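Local coordinates for amidohydrolase family protein (Acinetobacter baumannii, PDB 4I6K) that probably hydrolyses 2-pyrone-4,6-dicarboxylic acid, as a member of the amidohydrolase family, and holds citric acid in this crystal, at residues P132-P137 against P167-Y172; A100-T105 against Q140-N145. All coordinates share one frame; numbering follows the deposited sequence.

Interaction 1 (P132-P137 against P167-Y172); sequences PALNTP and PQLNEY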
loop_
_atom_site.group_PDB
_atom_site.type_symbol
_atom_site.label_atom_id
_atom_site.label_comp_id
_atom_site.label_asym_id
_atom_site.label_seq_id
_atom_site.Cartn_x
_atom_site.Cartn_y
_atom_site.Cartn_z
ATOM N N PRO A 132 -8.819 -10.656 11.299
ATOM C CA PRO A 132 -8.199 -11.418 12.380
ATOM C C PRO A 132 -8.328 -10.693 13.711
ATOM O O PRO A 132 -8.546 -9.484 13.743
ATOM C CB PRO A 132 -6.721 -11.481 11.967
ATOM C CG PRO A 132 -6.499 -10.237 11.179
ATOM C CD PRO A 132 -7.822 -9.976 10.449
ATOM N N ALA A 133 -8.192 -11.428 14.804
ATOM C CA ALA A 133 -8.176 -10.804 16.114
ATOM C C ALA A 133 -6.740 -10.443 16.449
ATOM O O ALA A 133 -5.874 -11.308 16.528
ATOM C CB ALA A 133 -8.762 -11.726 17.156
ATOM N N LEU A 134 -6.486 -9.156 16.636
ATOM C CA LEU A 134 -5.123 -8.682 16.836
ATOM C C LEU A 134 -4.697 -8.629 18.307
ATOM O O LEU A 134 -3.506 -8.467 18.613
ATOM C CB LEU A 134 -4.959 -7.316 16.181
ATOM C CG LEU A 134 -5.019 -7.351 14.660
ATOM C CD1 LEU A 134 -4.714 -5.977 14.089
ATOM C CD2 LEU A 134 -4.059 -8.388 14.122
ATOM N N ASN A 135 -5.668 -8.767 19.207
ATOM C CA ASN A 135 -5.411 -8.667 20.640
ATOM C C ASN A 135 -4.758 -9.934 21.188
ATOM O O ASN A 135 -4.002 -9.881 22.154
ATOM C CB ASN A 135 -6.713 -8.412 21.378
ATOM C CG ASN A 135 -7.744 -9.476 21.085
ATOM O OD1 ASN A 135 -8.002 -9.802 19.920
ATOM N ND2 ASN A 135 -8.319 -10.049 22.135
ATOM N N THR A 136 -5.045 -11.072 20.568
ATOM C CA THR A 136 -4.515 -12.348 21.043
ATOM C C THR A 136 -3.004 -12.286 21.262
ATOM O O THR A 136 -2.304 -11.540 20.577
ATOM C CB THR A 136 -4.854 -13.485 20.065
ATOM O OG1 THR A 136 -3.908 -13.495 18.990
ATOM C CG2 THR A 136 -6.243 -13.282 19.502
ATOM N N PRO A 137 -2.493 -13.073 22.224
ATOM C CA PRO A 137 -1.074 -13.002 22.586
ATOM C C PRO A 137 -0.118 -13.207 21.406
ATOM O O PRO A 137 0.872 -12.487 21.286
ATOM C CB PRO A 137 -0.925 -14.128 23.613
ATOM C CG PRO A 137 -2.255 -14.217 24.241
ATOM C CD PRO A 137 -3.244 -13.959 23.129
ATOM N N PRO A 167 -7.912 0.786 16.060
ATOM C CA PRO A 167 -7.910 0.844 17.522
ATOM C C PRO A 167 -6.899 -0.109 18.146
ATOM O O PRO A 167 -6.244 0.252 19.110
ATOM C CB PRO A 167 -9.340 0.436 17.888
ATOM C CG PRO A 167 -10.145 0.948 16.771
ATOM C CD PRO A 167 -9.284 0.714 15.526
ATOM N N GLN A 168 -6.770 -1.312 17.600
ATOM C CA GLN A 168 -5.775 -2.273 18.094
ATOM C C GLN A 168 -4.338 -1.857 17.774
ATOM O O GLN A 168 -3.412 -2.019 18.596
ATOM C CB GLN A 168 -6.071 -3.662 17.526
ATOM C CG GLN A 168 -7.063 -4.415 18.386
ATOM C CD GLN A 168 -8.033 -5.251 17.586
ATOM O OE1 GLN A 168 -9.075 -5.660 18.099
ATOM N NE2 GLN A 168 -7.705 -5.509 16.322
ATOM N N LEU A 169 -4.163 -1.305 16.579
ATOM C CA LEU A 169 -2.855 -0.872 16.143
ATOM C C LEU A 169 -2.434 0.410 16.885
ATOM O O LEU A 169 -1.247 0.745 16.938
ATOM C CB LEU A 169 -2.842 -0.722 14.617
ATOM C CG LEU A 169 -3.149 -2.040 13.866
ATOM C CD1 LEU A 169 -3.152 -1.880 12.346
ATOM C CD2 LEU A 169 -2.175 -3.131 14.258
ATOM N N ASN A 170 -3.400 1.103 17.491
ATOM C CA ASN A 170 -3.087 2.306 18.279
ATOM C C ASN A 170 -2.037 2.072 19.355
ATOM O O ASN A 170 -1.395 3.020 19.825
ATOM C CB ASN A 170 -4.346 2.861 18.947
ATOM C CG ASN A 170 -5.082 3.817 18.068
ATOM O OD1 ASN A 170 -4.716 4.004 16.917
ATOM N ND2 ASN A 170 -6.122 4.442 18.601
ATOM N N GLU A 171 -1.872 0.807 19.736
ATOM C CA GLU A 171 -1.039 0.421 20.868
ATOM C C GLU A 171 0.441 0.187 20.552
ATOM O O GLU A 171 1.189 -0.265 21.409
ATOM C CB GLU A 171 -1.603 -0.836 21.505
ATOM C CG GLU A 171 -3.071 -0.743 21.833
ATOM C CD GLU A 171 -3.527 -1.868 22.729
ATOM O OE1 GLU A 171 -4.589 -1.716 23.377
ATOM O OE2 GLU A 171 -2.819 -2.898 22.789
ATOM N N TYR A 172 0.862 0.496 19.333
ATOM C CA TYR A 172 2.218 0.204 18.907
ATOM C C TYR A 172 2.802 1.453 18.300
ATOM O O TYR A 172 2.079 2.269 17.757
ATOM C CB TYR A 172 2.220 -0.908 17.858
ATOM C CG TYR A 172 1.584 -2.178 18.337
ATOM C CD1 TYR A 172 2.361 -3.209 18.849
ATOM C CD2 TYR A 172 0.203 -2.348 18.293
ATOM C CE1 TYR A 172 1.783 -4.385 19.310
ATOM C CE2 TYR A 172 -0.387 -3.526 18.743
ATOM C CZ TYR A 172 0.411 -4.535 19.260
ATOM O OH TYR A 172 -0.153 -5.706 19.711
#
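L134 and Q168 meet through first torsions that turn their chains toward one another across the contact. In L134, CG stands beside the backbone N and anti to the carbonyl carbon (chi1 -68°), so that the branch reaches across to Q168 and L169. Q168 starts with chi1 near -87° and then bends at chi2 (143°), a turn that folds its amide across the CB-CG part of L134. Its NE2 lies 3.3 Å from L134 CB; L134 CG is a little farther from that nitrogen, and Q168 CB stands farther from L134 CB. The methylene part of the glutamine and its amide nitrogen therefore both lie against the leucine, and the touch is van der Waals: no hydrogen bond joins the two segments. L169 approaches from the next position on the helix; its CD2 comes 3.8 Å from L134 CD1, where the two leucines cross obliquely, methyl against methyl. Together these contacts bury 193 Å² over both sides. In the amidohydrolase (beta/alpha)8 barrel, they dock the long loop between strand 119-125 and helix 137-148 on the following outer helix, 159-169. T136 occupies the N-cap position of helix 137-148, so L134 sits just ahead of that helix, and it also packs on W139 of its first turn. On the 167-172 side, L169 to Y172 form a type I beta turn, with Y172 N hydrogen-bonded to L169 O at 3.2 Å. The carbonyl oxygens of Q168 and L169 lie in plane at the edge of the Y172 ring. That ring lies nearly parallel to F174 where they meet, while its OH approaches L134 O only to 4.5 Å. L169 O accepts a further hydrogen bond from Q206 NE2.

Interaction 2 (A100-T105 against Q140-N145); sequences AVVQHT and QKFLRN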
loop_
_atom_site.group_PDB
_atom_site.type_symbol
_atom_site.label_atom_id
_atom_site.label_comp_id
_atom_site.label_asym_id
_atom_site.label_seq_id
_atom_site.Cartn_x
_atom_site.Cartn_y
_atom_site.Cartn_z
ATOM N N ALA A 100 6.437 -7.239 2.718
ATOM C CA ALA A 100 6.229 -8.677 2.627
ATOM C C ALA A 100 4.896 -9.071 3.230
ATOM O O ALA A 100 4.212 -8.252 3.862
ATOM C CB ALA A 100 7.375 -9.442 3.334
ATOM N N VAL A 101 4.535 -10.332 3.015
ATOM C CA VAL A 101 3.407 -10.951 3.693
ATOM C C VAL A 101 3.953 -12.209 4.348
ATOM O O VAL A 101 4.655 -12.996 3.706
ATOM C CB VAL A 101 2.278 -11.279 2.708
ATOM C CG1 VAL A 101 1.121 -12.018 3.400
ATOM C CG2 VAL A 101 1.784 -9.979 2.055
ATOM N N VAL A 102 3.663 -12.370 5.637
ATOM C CA VAL A 102 4.216 -13.459 6.432
ATOM C C VAL A 102 3.183 -13.953 7.414
ATOM O O VAL A 102 2.285 -13.217 7.780
ATOM C CB VAL A 102 5.423 -12.982 7.254
ATOM C CG1 VAL A 102 6.538 -12.495 6.344
ATOM C CG2 VAL A 102 4.989 -11.879 8.194
ATOM N N GLN A 103 3.303 -15.212 7.825
ATOM C CA GLN A 103 2.516 -15.762 8.932
ATOM C C GLN A 103 2.800 -14.946 10.184
ATOM O O GLN A 103 3.954 -14.615 10.438
ATOM C CB GLN A 103 2.945 -17.206 9.195
ATOM C CG GLN A 103 2.756 -18.144 8.022
ATOM C CD GLN A 103 1.292 -18.403 7.739
ATOM O OE1 GLN A 103 0.422 -17.670 8.208
ATOM N NE2 GLN A 103 1.009 -19.452 6.974
ATOM N N HIS A 104 1.782 -14.636 10.986
ATOM C CA HIS A 104 2.046 -13.892 12.212
ATOM C C HIS A 104 2.867 -14.718 13.206
ATOM O O HIS A 104 3.303 -14.206 14.239
ATOM C CB HIS A 104 0.769 -13.355 12.856
ATOM C CG HIS A 104 -0.124 -14.413 13.424
ATOM N ND1 HIS A 104 -1.182 -14.952 12.721
ATOM C CD2 HIS A 104 -0.134 -15.016 14.636
ATOM C CE1 HIS A 104 -1.793 -15.852 13.471
ATOM N NE2 HIS A 104 -1.176 -15.911 14.636
ATOM N N THR A 105 3.112 -15.985 12.876
ATOM C CA THR A 105 3.928 -16.847 13.739
ATOM C C THR A 105 5.382 -16.951 13.268
ATOM O O THR A 105 6.196 -17.651 13.877
ATOM C CB THR A 105 3.350 -18.256 13.848
ATOM O OG1 THR A 105 3.202 -18.813 12.530
ATOM C CG2 THR A 105 2.002 -18.216 14.557
ATOM N N GLN A 140 -0.017 -10.054 19.313
ATOM C CA GLN A 140 0.709 -9.034 20.056
ATOM C C GLN A 140 2.212 -9.275 19.962
ATOM O O GLN A 140 3.001 -8.331 19.848
ATOM C CB GLN A 140 0.275 -9.019 21.526
ATOM C CG GLN A 140 -1.204 -8.737 21.750
ATOM C CD GLN A 140 -1.530 -8.422 23.205
ATOM O OE1 GLN A 140 -1.094 -9.119 24.126
ATOM N NE2 GLN A 140 -2.298 -7.362 23.417
ATOM N N LYS A 141 2.611 -10.543 20.009
ATOM C CA LYS A 141 4.036 -10.847 19.958
ATOM C C LYS A 141 4.648 -10.516 18.600
ATOM O O LYS A 141 5.693 -9.864 18.512
ATOM C CB LYS A 141 4.316 -12.300 20.323
ATOM C CG LYS A 141 5.768 -12.489 20.713
ATOM C CD LYS A 141 6.238 -11.218 21.431
ATOM C CE LYS A 141 7.616 -10.771 20.970
ATOM N NZ LYS A 141 7.725 -9.281 20.934
ATOM N N PHE A 142 4.005 -10.998 17.545
ATOM C CA PHE A 142 4.382 -10.631 16.188
ATOM C C PHE A 142 4.531 -9.122 16.107
ATOM O O PHE A 142 5.561 -8.605 15.682
ATOM C CB PHE A 142 3.293 -11.079 15.216
ATOM C CG PHE A 142 3.572 -10.716 13.792
ATOM C CD1 PHE A 142 2.736 -9.866 13.107
ATOM C CD2 PHE A 142 4.680 -11.222 13.147
ATOM C CE1 PHE A 142 2.992 -9.540 11.802
ATOM C CE2 PHE A 142 4.939 -10.894 11.852
ATOM C CZ PHE A 142 4.099 -10.054 11.176
ATOM N N LEU A 143 3.486 -8.420 16.538
ATOM C CA LEU A 143 3.419 -6.974 16.387
ATOM C C LEU A 143 4.480 -6.247 17.174
ATOM O O LEU A 143 5.031 -5.276 16.689
ATOM C CB LEU A 143 2.041 -6.458 16.769
ATOM C CG LEU A 143 0.974 -6.839 15.754
ATOM C CD1 LEU A 143 -0.391 -6.524 16.307
ATOM C CD2 LEU A 143 1.213 -6.124 14.415
ATOM N N ARG A 144 4.764 -6.703 18.391
ATOM C CA ARG A 144 5.862 -6.113 19.155
ATOM C C ARG A 144 7.181 -6.289 18.409
ATOM O O ARG A 144 8.056 -5.423 18.436
ATOM C CB ARG A 144 5.933 -6.721 20.550
ATOM C CG ARG A 144 4.821 -6.239 21.462
ATOM C CD ARG A 144 4.803 -4.730 21.514
ATOM N NE ARG A 144 3.547 -4.193 22.042
ATOM C CZ ARG A 144 3.315 -2.894 22.222
ATOM N NH1 ARG A 144 2.141 -2.473 22.701
ATOM N NH2 ARG A 144 4.268 -2.013 21.924
ATOM N N ASN A 145 7.312 -7.415 17.714
ATOM C CA ASN A 145 8.499 -7.652 16.901
ATOM C C ASN A 145 8.647 -6.674 15.735
ATOM O O ASN A 145 9.718 -6.099 15.539
ATOM C CB ASN A 145 8.511 -9.084 16.390
ATOM C CG ASN A 145 8.928 -10.066 17.451
ATOM O OD1 ASN A 145 9.801 -9.778 18.274
ATOM N ND2 ASN A 145 8.315 -11.238 17.437
#
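F142 projects from its helix toward the loop at H104, presenting one face of its ring to that residue's backbone. The phenyl group is carried outward with CG anti to the backbone N (chi1 179°), and H104 CA sits over the face as a CH-pi partner, 4.0 Å from the centroid and 16° off the ring normal. The alpha carbon is displaced somewhat toward the rim, on the side of CG and CD2. The carbonyl oxygen of H104 lies against the base of the side chain, 3.3 Å from F142 CB. H104 CB completes this approach, 4.0 Å from F142 CG, but the imidazole does not. With CG between the backbone N and the carbonyl carbon (chi1 69°), it leads away from the phenylalanine, stacks on the ring of W139, and gives NE2 to a hydrogen bond with D138 OD2. The histidine thus offers its backbone to F142 and its ring to the first turn of the same helix. V102 meets the far end of the phenyl group obliquely, its CG2 3.6 Å from F142 CZ and 3.8 Å from F142 CE2. No hydrogen bond crosses between the two segments; 157 Å² is buried, by the ring, the V102 methyl and the H104 backbone with its carbonyl. L111 of helix 108-115 adds to the surroundings of F142, V102 touches L114 of that helix and V122 of strand 119-125, and Q103 O, obliquely placed near the phenyl ring, is hydrogen-bonded to T106 OG1. A beta-alpha loop leaving one strand and packing on the next outer helix but one is an arrangement that fits the (beta/alpha)8 barrel of the amidohydrolases.

In the fold
Helix 137-148 ties the two contacts together: interaction 1 involves the loop that leads into it, and interaction 2 its middle, through F142. Interaction 1 is the more thoroughly buried of the two, joining the loop to helix 159-169 on one flank, whereas interaction 2 is partly buried and joins the helix to the loop after strand 96-100. Neither has a hydrogen bond across its segments, but interaction 1 rests on leucine methyls and a folded glutamine, interaction 2 on an aromatic face beneath a backbone CH. Their centres are 11 Å apart, and they touch directly where Y172 packs on L143 and R144, with a weak hydrogen bond from R144 NH1 to E171 O.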